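Local coordinates for protein BCAM1869 (Burkholderia cenocepacia, PDB 4O2H), which is of undefined biochemical mechanism but, as an RsaM homologue that binds itself, probably acts as a transcriptional regulator in quorum sensing, at residues S38-S43 against W78-E83; G94-N99 against A117-R122; N99-D104 against I110-T115. One frame throughout, in Å; residues are numbered along the deposited sequence.

Contact 1 of 3, residues S38-S43 against W78-E83; sequences SGLDPS and WDWYLE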
ATOM      1  N   SER A  38      -0.445   7.006  -2.631  1.00 42.31           N
ATOM      2  CA  SER A  38      -1.634   6.619  -3.370  1.00 40.29           C
ATOM      3  C   SER A  38      -1.185   6.238  -4.769  1.00 44.53           C
ATOM      4  O   SER A  38      -0.195   6.763  -5.261  1.00 44.60           O
ATOM      5  CB  SER A  38      -2.645   7.762  -3.401  1.00 41.56           C
ATOM      6  OG  SER A  38      -3.149   8.109  -2.119  1.00 47.18           O
ATOM      7  N   GLY A  39      -1.880   5.302  -5.378  1.00 40.99           N
ATOM      8  CA  GLY A  39      -1.592   4.878  -6.734  1.00 41.52           C
ATOM      9  C   GLY A  39      -2.771   4.181  -7.350  1.00 43.11           C
ATOM     10  O   GLY A  39      -3.732   3.831  -6.662  1.00 40.79           O
ATOM     11  N   LEU A  40      -2.716   4.023  -8.663  1.00 40.11           N
ATOM     12  CA  LEU A  40      -3.763   3.362  -9.419  1.00 39.59           C
ATOM     13  C   LEU A  40      -3.509   1.861  -9.465  1.00 43.93           C
ATOM     14  O   LEU A  40      -2.351   1.441  -9.481  1.00 43.40           O
ATOM     15  CB  LEU A  40      -3.830   3.944 -10.854  1.00 40.10           C
ATOM     16  CG  LEU A  40      -4.127   5.461 -10.933  1.00 42.02           C
ATOM     17  CD1 LEU A  40      -4.274   5.911 -12.385  1.00 41.25           C
ATOM     18  CD2 LEU A  40      -5.363   5.871 -10.067  1.00 35.27           C
ATOM     19  N   ASP A  41      -4.591   1.056  -9.408  1.00 41.86           N
ATOM     20  CA  ASP A  41      -4.522  -0.411  -9.559  1.00 42.55           C
ATOM     21  C   ASP A  41      -5.453  -0.813 -10.744  1.00 44.43           C
ATOM     22  O   ASP A  41      -6.645  -1.019 -10.513  1.00 42.99           O
ATOM     23  CB  ASP A  41      -4.880  -1.163  -8.237  1.00 43.52           C
ATOM     24  CG  ASP A  41      -4.758  -2.684  -8.317  1.00 51.88           C
ATOM     25  OD1 ASP A  41      -4.399  -3.198  -9.389  1.00 55.45           O
ATOM     26  OD2 ASP A  41      -4.916  -3.350  -7.274  1.00 64.12           O
ATOM     27  N   PRO A  42      -4.939  -0.934 -12.002  1.00 44.10           N
ATOM     28  CA  PRO A  42      -5.830  -1.274 -13.151  1.00 45.87           C
ATOM     29  C   PRO A  42      -6.472  -2.667 -13.041  1.00 51.55           C
ATOM     30  O   PRO A  42      -7.548  -2.903 -13.593  1.00 54.35           O
ATOM     31  CB  PRO A  42      -4.898  -1.183 -14.370  1.00 48.60           C
ATOM     32  CG  PRO A  42      -3.523  -1.363 -13.818  1.00 51.41           C
ATOM     33  CD  PRO A  42      -3.548  -0.732 -12.453  1.00 45.45           C
ATOM     34  N   SER A  43      -5.825  -3.572 -12.320  1.00 47.24           N
ATOM     35  CA  SER A  43      -6.344  -4.912 -12.070  1.00 48.82           C
ATOM     36  C   SER A  43      -7.567  -4.844 -11.126  1.00 50.83           C
ATOM     37  O   SER A  43      -8.552  -5.514 -11.387  1.00 53.54           O
ATOM     38  CB  SER A  43      -5.254  -5.798 -11.488  1.00 55.30           C
ATOM     39  OG  SER A  43      -5.810  -7.026 -11.047  1.00 72.47           O
ATOM     40  N   TRP A  78      -6.057   1.423   2.522  1.00 36.86           N
ATOM     41  CA  TRP A  78      -7.287   0.889   1.959  1.00 37.08           C
ATOM     42  C   TRP A  78      -7.258   1.019   0.448  1.00 41.38           C
ATOM     43  O   TRP A  78      -6.441   1.769  -0.123  1.00 41.86           O
ATOM     44  CB  TRP A  78      -8.541   1.613   2.548  1.00 35.65           C
ATOM     45  CG  TRP A  78      -8.631   3.081   2.196  1.00 36.43           C
ATOM     46  CD1 TRP A  78      -9.411   3.645   1.215  1.00 39.02           C
ATOM     47  CD2 TRP A  78      -8.046   4.183   2.925  1.00 35.42           C
ATOM     48  NE1 TRP A  78      -9.315   5.013   1.261  1.00 36.94           N
ATOM     49  CE2 TRP A  78      -8.487   5.376   2.302  1.00 38.01           C
ATOM     50  CE3 TRP A  78      -7.154   4.272   4.014  1.00 35.57           C
ATOM     51  CZ2 TRP A  78      -8.053   6.645   2.722  1.00 36.21           C
ATOM     52  CZ3 TRP A  78      -6.702   5.521   4.405  1.00 36.95           C
ATOM     53  CH2 TRP A  78      -7.170   6.694   3.783  1.00 37.33           C
ATOM     54  N   ASP A  79      -8.179   0.295  -0.188  1.00 38.95           N
ATOM     55  CA  ASP A  79      -8.482   0.374  -1.616  1.00 39.38           C
ATOM     56  C   ASP A  79      -9.643   1.313  -1.805  1.00 43.25           C
ATOM     57  O   ASP A  79     -10.587   1.339  -0.991  1.00 42.44           O
ATOM     58  CB  ASP A  79      -8.795  -1.008  -2.222  1.00 41.71           C
ATOM     59  CG  ASP A  79      -7.604  -1.938  -2.338  1.00 51.58           C
ATOM     60  OD1 ASP A  79      -6.451  -1.466  -2.160  1.00 51.61           O
ATOM     61  OD2 ASP A  79      -7.814  -3.127  -2.627  1.00 61.78           O
ATOM     62  N   TRP A  80      -9.565   2.122  -2.865  1.00 40.75           N
ATOM     63  CA  TRP A  80     -10.625   3.091  -3.182  1.00 39.50           C
ATOM     64  C   TRP A  80     -11.020   2.990  -4.654  1.00 41.48           C
ATOM     65  O   TRP A  80     -10.317   2.394  -5.443  1.00 41.09           O
ATOM     66  CB  TRP A  80     -10.180   4.533  -2.844  1.00 36.95           C
ATOM     67  CG  TRP A  80      -8.905   4.902  -3.554  1.00 38.14           C
ATOM     68  CD1 TRP A  80      -7.637   4.763  -3.072  1.00 40.25           C
ATOM     69  CD2 TRP A  80      -8.770   5.331  -4.925  1.00 38.71           C
ATOM     70  NE1 TRP A  80      -6.724   5.086  -4.044  1.00 40.38           N
ATOM     71  CE2 TRP A  80      -7.392   5.432  -5.196  1.00 42.09           C
ATOM     72  CE3 TRP A  80      -9.690   5.665  -5.948  1.00 40.45           C
ATOM     73  CZ2 TRP A  80      -6.902   5.807  -6.456  1.00 42.12           C
ATOM     74  CZ3 TRP A  80      -9.204   6.040  -7.192  1.00 42.32           C
ATOM     75  CH2 TRP A  80      -7.827   6.116  -7.437  1.00 42.88           C
ATOM     76  N   TYR A  81     -12.133   3.591  -5.011  1.00 39.29           N
ATOM     77  CA  TYR A  81     -12.565   3.730  -6.379  1.00 40.36           C
ATOM     78  C   TYR A  81     -13.236   5.064  -6.506  1.00 46.10           C
ATOM     79  O   TYR A  81     -13.798   5.600  -5.538  1.00 44.35           O
ATOM     80  CB  TYR A  81     -13.421   2.564  -6.939  1.00 42.95           C
ATOM     81  CG  TYR A  81     -14.782   2.334  -6.320  1.00 46.14           C
ATOM     82  CD1 TYR A  81     -15.912   2.973  -6.818  1.00 49.25           C
ATOM     83  CD2 TYR A  81     -14.959   1.396  -5.304  1.00 47.88           C
ATOM     84  CE1 TYR A  81     -17.173   2.745  -6.272  1.00 51.24           C
ATOM     85  CE2 TYR A  81     -16.219   1.146  -4.759  1.00 49.74           C
ATOM     86  CZ  TYR A  81     -17.323   1.826  -5.247  1.00 58.38           C
ATOM     87  OH  TYR A  81     -18.570   1.577  -4.730  1.00 59.30           O
ATOM     88  N   LEU A  82     -13.149   5.612  -7.705  1.00 44.34           N
ATOM     89  CA  LEU A  82     -13.770   6.865  -8.033  1.00 43.95           C
ATOM     90  C   LEU A  82     -14.979   6.565  -8.921  1.00 48.98           C
ATOM     91  O   LEU A  82     -14.810   6.061 -10.032  1.00 49.53           O
ATOM     92  CB  LEU A  82     -12.730   7.778  -8.727  1.00 43.91           C
ATOM     93  CG  LEU A  82     -13.252   9.072  -9.359  1.00 47.78           C
ATOM     94  CD1 LEU A  82     -13.827  10.001  -8.288  1.00 45.79           C
ATOM     95  CD2 LEU A  82     -12.161   9.725 -10.125  1.00 48.73           C
ATOM     96  N   GLU A  83     -16.205   6.864  -8.421  1.00 58.80           N
ATOM     97  CA  GLU A  83     -17.442   6.644  -9.171  1.00 62.82           C
ATOM     98  C   GLU A  83     -17.507   7.556 -10.375  1.00 70.09           C
ATOM     99  O   GLU A  83     -17.092   8.717 -10.292  1.00 70.49           O
ATOM    100  CB  GLU A  83     -18.684   6.858  -8.309  1.00 64.22           C
ATOM    101  CG  GLU A  83     -18.989   5.715  -7.363  1.00 70.02           C
ATOM    102  CD  GLU A  83     -20.471   5.444  -7.191  1.00 88.76           C
ATOM    103  OE1 GLU A  83     -21.258   6.420  -7.220  1.00 84.34           O
ATOM    104  OE2 GLU A  83     -20.845   4.254  -7.053  1.00 69.50           O
TER
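The end of strand 34-40, residues 38-40, runs parallel to residues 78-83 of strand 74-83 but is not its direct neighbour: the CA atoms of Leu-40 and Trp-80 lie 9.3 Å apart, with strand 55-65 between the two, and no hydrogen bond joins them. The contact is made by the indole of Trp-80, which bridges this gap. Its CG sits between the backbone N and the carbonyl carbon (chi1 56°), and from there the six-membered ring reaches over to the other strand. The methyl CD2 of Leu-40 comes at the ring edge, near its plane, 3.6 Å from Trp-80 CH2, and the two side chains cross at a slant. The Leu-40 side chain starts away from Trp-80, and it is this far branch that returns to the ring. Gly-39 O approaches obliquely, 3.7 Å from Trp-80 CZ2, a polar atom against a ring carbon without a bond. At another part of the rim Leu-82 N lies in the plane of the indole. The pyrrole nitrogen NE1 bonds to Tyr-60 O on the intervening strand, which fixes the turn of the buried ring. Beyond Leu-40 the chain enters helix 42-50: Asp-41 is its N-cap, its OD1 taking a weak bond of 3.3 Å from Ser-43 N. Asp-41 OD2 stands 5.5 Å from Asp-79 OD2, and any mutual repulsion may be eased by a long, weak ion pair from Asp-41 to Arg-97 of the second subunit. On the antiparallel sheet, Trp-80 also packs on Leu-57 and Thr-61 of strand 55-65, while Trp-128 and Leu-136 of helix 128-138 meet the same indole, and Leu-40 rests on Leu-136 too, so this helix closes over the span between the two strands.

Contact 2 of 3, residues G94-N99 against A117-R122; sequences GDVRSN and AALAAR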
ATOM      1  N   GLY A  94     -15.737  -0.875   2.348  1.00 53.31           N
ATOM      2  CA  GLY A  94     -15.547  -0.248   3.656  1.00 51.91           C
ATOM      3  C   GLY A  94     -14.381  -0.897   4.382  1.00 55.83           C
ATOM      4  O   GLY A  94     -14.237  -0.719   5.587  1.00 57.51           O
ATOM      5  N   ASP A  95     -13.562  -1.708   3.659  1.00 50.34           N
ATOM      6  CA  ASP A  95     -12.420  -2.439   4.198  1.00 49.21           C
ATOM      7  C   ASP A  95     -11.257  -1.500   4.436  1.00 51.20           C
ATOM      8  O   ASP A  95     -10.886  -0.741   3.556  1.00 51.77           O
ATOM      9  CB  ASP A  95     -11.991  -3.579   3.264  1.00 51.13           C
ATOM     10  CG  ASP A  95     -12.981  -4.725   3.189  1.00 73.29           C
ATOM     11  OD1 ASP A  95     -13.407  -5.211   4.257  1.00 78.44           O
ATOM     12  OD2 ASP A  95     -13.285  -5.180   2.056  1.00 80.78           O
ATOM     13  N   VAL A  96     -10.695  -1.539   5.625  1.00 46.78           N
ATOM     14  CA  VAL A  96      -9.590  -0.669   6.009  1.00 44.87           C
ATOM     15  C   VAL A  96      -8.569  -1.549   6.683  1.00 48.06           C
ATOM     16  O   VAL A  96      -8.918  -2.268   7.627  1.00 49.04           O
ATOM     17  CB  VAL A  96     -10.086   0.498   6.924  1.00 47.56           C
ATOM     18  CG1 VAL A  96      -8.935   1.163   7.668  1.00 46.05           C
ATOM     19  CG2 VAL A  96     -10.882   1.532   6.133  1.00 46.95           C
ATOM     20  N   ARG A  97      -7.318  -1.515   6.188  1.00 41.41           N
ATOM     21  CA  ARG A  97      -6.232  -2.261   6.779  1.00 41.04           C
ATOM     22  C   ARG A  97      -5.423  -1.310   7.644  1.00 45.66           C
ATOM     23  O   ARG A  97      -5.080  -0.224   7.193  1.00 45.24           O
ATOM     24  CB  ARG A  97      -5.371  -2.947   5.709  1.00 40.26           C
ATOM     25  CG  ARG A  97      -4.330  -3.919   6.290  1.00 53.77           C
ATOM     26  CD  ARG A  97      -2.930  -3.320   6.421  1.00 57.07           C
ATOM     27  NE  ARG A  97      -2.431  -2.958   5.101  1.00 56.74           N
ATOM     28  CZ  ARG A  97      -2.057  -1.742   4.726  1.00 64.04           C
ATOM     29  NH1 ARG A  97      -2.008  -0.741   5.619  1.00 42.22           N
ATOM     30  NH2 ARG A  97      -1.660  -1.525   3.481  1.00 47.31           N
ATOM     31  N   SER A  98      -5.121  -1.720   8.894  1.00 41.52           N
ATOM     32  CA  SER A  98      -4.347  -0.917   9.838  1.00 41.06           C
ATOM     33  C   SER A  98      -3.668  -1.777  10.877  1.00 47.08           C
ATOM     34  O   SER A  98      -3.846  -2.994  10.885  1.00 48.45           O
ATOM     35  CB  SER A  98      -5.244   0.106  10.544  1.00 43.03           C
ATOM     36  OG  SER A  98      -6.107  -0.557  11.452  1.00 46.29           O
ATOM     37  N   ASN A  99      -2.914  -1.122  11.784  1.00 44.24           N
ATOM     38  CA  ASN A  99      -2.256  -1.747  12.933  1.00 45.13           C
ATOM     39  C   ASN A  99      -3.017  -1.351  14.190  1.00 46.95           C
ATOM     40  O   ASN A  99      -2.459  -1.357  15.284  1.00 47.87           O
ATOM     41  CB  ASN A  99      -0.766  -1.355  13.012  1.00 42.61           C
ATOM     42  CG  ASN A  99      -0.493   0.096  13.319  1.00 44.16           C
ATOM     43  OD1 ASN A  99      -1.287   0.996  13.035  1.00 42.88           O
ATOM     44  ND2 ASN A  99       0.693   0.354  13.847  1.00 38.46           N
ATOM     45  N   ALA A 117     -14.670   0.415  10.729  1.00 51.45           N
ATOM     46  CA  ALA A 117     -15.787   1.331  10.634  1.00 52.58           C
ATOM     47  C   ALA A 117     -15.456   2.657  11.287  1.00 54.74           C
ATOM     48  O   ALA A 117     -15.737   3.705  10.695  1.00 55.43           O
ATOM     49  CB  ALA A 117     -17.006   0.719  11.297  1.00 54.97           C
ATOM     50  N   ALA A 118     -14.848   2.619  12.492  1.00 47.28           N
ATOM     51  CA  ALA A 118     -14.429   3.827  13.196  1.00 46.72           C
ATOM     52  C   ALA A 118     -13.329   4.529  12.426  1.00 48.01           C
ATOM     53  O   ALA A 118     -13.338   5.751  12.363  1.00 49.18           O
ATOM     54  CB  ALA A 118     -13.964   3.502  14.611  1.00 47.21           C
ATOM     55  N   LEU A 119     -12.417   3.772  11.793  1.00 42.63           N
ATOM     56  CA  LEU A 119     -11.352   4.397  10.995  1.00 41.42           C
ATOM     57  C   LEU A 119     -11.884   5.004   9.724  1.00 44.38           C
ATOM     58  O   LEU A 119     -11.489   6.138   9.423  1.00 42.65           O
ATOM     59  CB  LEU A 119     -10.197   3.460  10.682  1.00 41.08           C
ATOM     60  CG  LEU A 119      -9.229   3.189  11.864  1.00 45.72           C
ATOM     61  CD1 LEU A 119      -8.369   1.958  11.578  1.00 45.10           C
ATOM     62  CD2 LEU A 119      -8.295   4.373  12.097  1.00 47.18           C
ATOM     63  N   ALA A 120     -12.821   4.301   8.999  1.00 42.95           N
ATOM     64  CA  ALA A 120     -13.416   4.823   7.741  1.00 43.69           C
ATOM     65  C   ALA A 120     -14.136   6.160   8.024  1.00 47.40           C
ATOM     66  O   ALA A 120     -14.008   7.089   7.218  1.00 48.00           O
ATOM     67  CB  ALA A 120     -14.371   3.800   7.082  1.00 43.80           C
ATOM     68  N   ALA A 121     -14.800   6.271   9.200  1.00 38.42           N
ATOM     69  CA  ALA A 121     -15.473   7.494   9.689  1.00 39.96           C
ATOM     70  C   ALA A 121     -14.441   8.605   9.991  1.00 46.68           C
ATOM     71  O   ALA A 121     -14.618   9.743   9.525  1.00 47.84           O
ATOM     72  CB  ALA A 121     -16.312   7.194  10.944  1.00 40.65           C
ATOM     73  N   ARG A 122     -13.334   8.278  10.691  1.00 40.96           N
ATOM     74  CA  ARG A 122     -12.305   9.302  10.914  1.00 40.97           C
ATOM     75  C   ARG A 122     -11.721   9.778   9.562  1.00 46.71           C
ATOM     76  O   ARG A 122     -11.500  10.981   9.361  1.00 48.44           O
ATOM     77  CB  ARG A 122     -11.176   8.792  11.839  1.00 39.98           C
ATOM     78  CG  ARG A 122     -10.081   9.835  12.118  1.00 41.91           C
ATOM     79  CD  ARG A 122     -10.671  11.168  12.593  1.00 34.36           C
ATOM     80  NE  ARG A 122      -9.630  12.043  13.110  1.00 40.71           N
ATOM     81  CZ  ARG A 122      -9.706  13.365  13.156  1.00 61.74           C
ATOM     82  NH1 ARG A 122     -10.808  13.990  12.745  1.00 48.99           N
ATOM     83  NH2 ARG A 122      -8.686  14.078  13.626  1.00 43.85           N
TER
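Val-96 lays its CG1 methyl against the root and one tip of Leu-119, 4.0 Å from Leu-119 CB and as far from its CD1, the two side chains meeting at a slant. CG1 lies opposite the valine's own backbone N (chi1 163°), and its sister methyl is thereby turned to Ala-120, with CG2 4.3 Å from Ala-120 CB. Two residues further on, Ser-98 also faces the helix: its OG is 3.4 Å from Leu-119 CD1, and its CB 3.8 Å from the same methyl. The hydroxyl has its polar partner elsewhere, in Val-100 N, which leaves the leucine methyl as a purely apolar neighbour. This is helix-on-sheet packing: helix 112-125 lies against the last strand, 89-98, of the antiparallel sheet, and Leu-119 rests across Val-96 and Ser-98. No hydrogen bond crosses the interface. Leu-119 extends the contact to Val-76 on the adjoining strand 74-83 and to Leu-28 of helix 25-29, while Ala-120 and Val-96 both touch Ile-91. The Arg-97 side chain starts out on the side away from the helix, forms a salt bridge with Glu-62 of its own chain and packs on Tyr-60 of the second subunit.

Contact 3 of 3, residues N99-D104 against I110-T115; sequences NVMAID and IGMLRT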
ATOM      1  N   ASN A  99      -2.914  -1.122  11.784  1.00 44.24           N
ATOM      2  CA  ASN A  99      -2.256  -1.747  12.933  1.00 45.13           C
ATOM      3  C   ASN A  99      -3.017  -1.351  14.190  1.00 46.95           C
ATOM      4  O   ASN A  99      -2.459  -1.357  15.284  1.00 47.87           O
ATOM      5  CB  ASN A  99      -0.766  -1.355  13.012  1.00 42.61           C
ATOM      6  CG  ASN A  99      -0.493   0.096  13.319  1.00 44.16           C
ATOM      7  OD1 ASN A  99      -1.287   0.996  13.035  1.00 42.88           O
ATOM      8  ND2 ASN A  99       0.693   0.354  13.847  1.00 38.46           N
ATOM      9  N   VAL A 100      -4.288  -0.964  14.020  1.00 42.16           N
ATOM     10  CA  VAL A 100      -5.155  -0.528  15.117  1.00 41.31           C
ATOM     11  C   VAL A 100      -6.185  -1.577  15.502  1.00 47.17           C
ATOM     12  O   VAL A 100      -6.811  -2.192  14.651  1.00 46.04           O
ATOM     13  CB  VAL A 100      -5.881   0.816  14.801  1.00 41.50           C
ATOM     14  CG1 VAL A 100      -6.888   1.213  15.906  1.00 40.08           C
ATOM     15  CG2 VAL A 100      -4.882   1.948  14.543  1.00 40.58           C
HETATM   16  N   MSE A 101      -6.419  -1.690  16.809  1.00 48.29           N
HETATM   17  CA  MSE A 101      -7.529  -2.422  17.404  1.00 50.05           C
HETATM   18  C   MSE A 101      -8.286  -1.435  18.274  1.00 54.69           C
HETATM   19  O   MSE A 101      -7.720  -0.878  19.228  1.00 54.45           O
HETATM   20  CB  MSE A 101      -7.075  -3.675  18.191  1.00 54.77           C
HETATM   21  CG  MSE A 101      -8.208  -4.364  18.901  1.00 63.83           C
HETATM   22 SE   MSE A 101      -9.615  -4.962  17.705  0.61 70.22          SE
HETATM   23  CE  MSE A 101      -8.777  -6.512  16.981  1.00 66.42           C
ATOM     24  N   ALA A 102      -9.561  -1.181  17.921  1.00 51.77           N
ATOM     25  CA  ALA A 102     -10.402  -0.299  18.718  1.00 52.67           C
ATOM     26  C   ALA A 102     -10.938  -1.035  19.932  1.00 58.38           C
ATOM     27  O   ALA A 102     -11.366  -2.192  19.850  1.00 58.32           O
ATOM     28  CB  ALA A 102     -11.541   0.267  17.891  1.00 52.47           C
ATOM     29  N   ILE A 103     -10.874  -0.364  21.078  1.00 56.84           N
ATOM     30  CA  ILE A 103     -11.300  -0.922  22.353  1.00 60.17           C
ATOM     31  C   ILE A 103     -12.512  -0.152  22.875  1.00 67.45           C
ATOM     32  O   ILE A 103     -12.732   0.979  22.451  1.00 64.87           O
ATOM     33  CB  ILE A 103     -10.121  -0.939  23.371  1.00 64.33           C
ATOM     34  CG1 ILE A 103      -9.489   0.475  23.546  1.00 61.98           C
ATOM     35  CG2 ILE A 103      -9.075  -1.993  22.948  1.00 64.57           C
ATOM     36  CD1 ILE A 103      -8.749   0.726  24.813  1.00 60.85           C
ATOM     37  N   ASP A 104     -13.300  -0.765  23.784  1.00 68.32           N
ATOM     38  CA  ASP A 104     -14.468  -0.104  24.348  1.00 69.87           C
ATOM     39  C   ASP A 104     -14.117   0.616  25.679  1.00 76.20           C
ATOM     40  O   ASP A 104     -12.934   0.751  26.035  1.00 75.19           O
ATOM     41  CB  ASP A 104     -15.647  -1.101  24.522  1.00 74.97           C
ATOM     42  CG  ASP A 104     -15.463  -2.303  25.450  1.00 88.47           C
ATOM     43  OD1 ASP A 104     -14.821  -2.148  26.516  1.00 90.58           O
ATOM     44  OD2 ASP A 104     -16.076  -3.355  25.179  1.00 95.82           O
ATOM     45  N   ILE A 110     -13.039  -4.460  20.290  1.00 54.37           N
ATOM     46  CA  ILE A 110     -14.365  -4.467  19.682  1.00 55.61           C
ATOM     47  C   ILE A 110     -14.312  -5.144  18.317  1.00 61.41           C
ATOM     48  O   ILE A 110     -15.337  -5.210  17.635  1.00 62.34           O
ATOM     49  CB  ILE A 110     -15.060  -3.083  19.638  1.00 58.68           C
ATOM     50  CG1 ILE A 110     -14.346  -2.048  18.707  1.00 58.07           C
ATOM     51  CG2 ILE A 110     -15.379  -2.578  21.050  1.00 56.77           C
ATOM     52  CD1 ILE A 110     -15.117  -0.672  18.598  1.00 62.67           C
ATOM     53  N   GLY A 111     -13.140  -5.692  17.970  1.00 58.30           N
ATOM     54  CA  GLY A 111     -12.936  -6.442  16.735  1.00 58.57           C
ATOM     55  C   GLY A 111     -12.693  -5.623  15.482  1.00 63.55           C
ATOM     56  O   GLY A 111     -12.995  -4.428  15.433  1.00 61.12           O
HETATM   57  N   MSE A 112     -12.163  -6.306  14.447  1.00 63.18           N
HETATM   58  CA  MSE A 112     -11.780  -5.777  13.129  1.00 63.69           C
HETATM   59  C   MSE A 112     -12.849  -4.930  12.468  1.00 68.80           C
HETATM   60  O   MSE A 112     -12.521  -3.855  11.958  1.00 69.06           O
HETATM   61  CB  MSE A 112     -11.423  -6.915  12.151  1.00 66.72           C
HETATM   62  CG  MSE A 112     -10.373  -7.870  12.680  1.00 74.73           C
HETATM   63 SE   MSE A 112      -8.897  -6.902  13.467  0.37 82.67          SE
HETATM   64  CE  MSE A 112      -7.859  -6.608  11.837  1.00 78.99           C
ATOM     65  N   LEU A 113     -14.101  -5.432  12.427  1.00 65.27           N
ATOM     66  CA  LEU A 113     -15.229  -4.831  11.707  1.00 65.11           C
ATOM     67  C   LEU A 113     -15.645  -3.477  12.280  1.00 65.38           C
ATOM     68  O   LEU A 113     -15.937  -2.554  11.516  1.00 64.33           O
ATOM     69  CB  LEU A 113     -16.432  -5.802  11.691  1.00 66.47           C
ATOM     70  CG  LEU A 113     -16.550  -6.767  10.472  1.00 72.94           C
ATOM     71  CD1 LEU A 113     -15.465  -7.857  10.483  1.00 74.01           C
ATOM     72  CD2 LEU A 113     -17.934  -7.424  10.416  1.00 75.20           C
ATOM     73  N   ARG A 114     -15.672  -3.357  13.612  1.00 59.48           N
ATOM     74  CA  ARG A 114     -16.029  -2.101  14.262  1.00 57.99           C
ATOM     75  C   ARG A 114     -14.835  -1.147  14.237  1.00 56.20           C
ATOM     76  O   ARG A 114     -15.041   0.061  14.217  1.00 55.10           O
ATOM     77  CB  ARG A 114     -16.531  -2.333  15.685  1.00 57.70           C
ATOM     78  CG  ARG A 114     -17.998  -2.722  15.728  1.00 70.81           C
ATOM     79  CD  ARG A 114     -18.464  -3.055  17.132  1.00 78.35           C
ATOM     80  NE  ARG A 114     -18.641  -1.855  17.950  1.00 82.72           N
ATOM     81  CZ  ARG A 114     -18.860  -1.870  19.258  1.00 97.74           C
ATOM     82  NH1 ARG A 114     -18.935  -3.023  19.911  1.00 84.01           N
ATOM     83  NH2 ARG A 114     -18.995  -0.733  19.926  1.00 86.91           N
ATOM     84  N   THR A 115     -13.600  -1.693  14.220  1.00 49.43           N
ATOM     85  CA  THR A 115     -12.376  -0.902  14.145  1.00 48.69           C
ATOM     86  C   THR A 115     -12.295  -0.214  12.759  1.00 52.52           C
ATOM     87  O   THR A 115     -12.062   1.008  12.683  1.00 51.82           O
ATOM     88  CB  THR A 115     -11.130  -1.773  14.420  1.00 50.43           C
ATOM     89  OG1 THR A 115     -11.171  -2.320  15.759  1.00 48.60           O
ATOM     90  CG2 THR A 115      -9.827  -1.002  14.195  1.00 43.80           C
TER
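The flat carbonyl group of Ala-102 receives Ile-110 N in its own plane, with a donor distance from Ala-102 O of 2.9 Å and a C=O...N angle of 160°, while the CG2 methyl of Ile-110 lies 3.7 Å over one face of the Arg-114 guanidinium, offset toward its rim. The same methyl is 3.8 Å from Asp-104 CB, and the other branch of Ile-110 puts CG1 3.7 Å from Ala-102 CB. Thr-115 supplies the second link. Its OG1 accepts from Ala-102 N at 2.9 Å in a nearly straight bond (163° at the hydrogen) and donates to Gly-111 O, approaching from above that carbonyl plane. One buried hydroxyl thus ties the strand to the first turn of the helix, and Gly-111 O is gripped twice, as Thr-115 N donates to it as well. The Thr-115 methyl, CG2, settles 3.3 Å from Val-100 O. Selenomethionine Met-101 folds over the helix start: bent at both its later torsions, it sets SE 3.6 Å from Gly-111 N and crosses Met-112 at about a right angle, CE against SE. Gly-111, with a backbone phi of 81° that residues with side chains seldom adopt, is the N-cap of helix 112-125. The whole is a strand-loop-helix connection in which strand 100-103, paired in parallel with 21-24, is bonded directly to the helix that follows it.

How the contacts relate
Contact 3 is nested inside the chain loop that contact 2 closes: they share Asn-99, use successive parts of helix 112-125, have centres 9 Å apart, and touch where Leu-119 CD1 lies 4.2 Å from Val-100 CB. Contact 1 comes earlier in the chain and joins contact 2 through neighbouring strands of the antiparallel sheet, Trp-78 CB lying 3.5 Å from Asp-95 O although the contact centres are about 16 Å apart. Contacts 1 and 3 do not meet; about 10 Å separates their nearest atoms, and they flank the chain's centre. All three reach the second subunit: Pro-42 of one chain packs on Asn-99 of the other, so contact 1 faces contacts 2 and 3 of the partner.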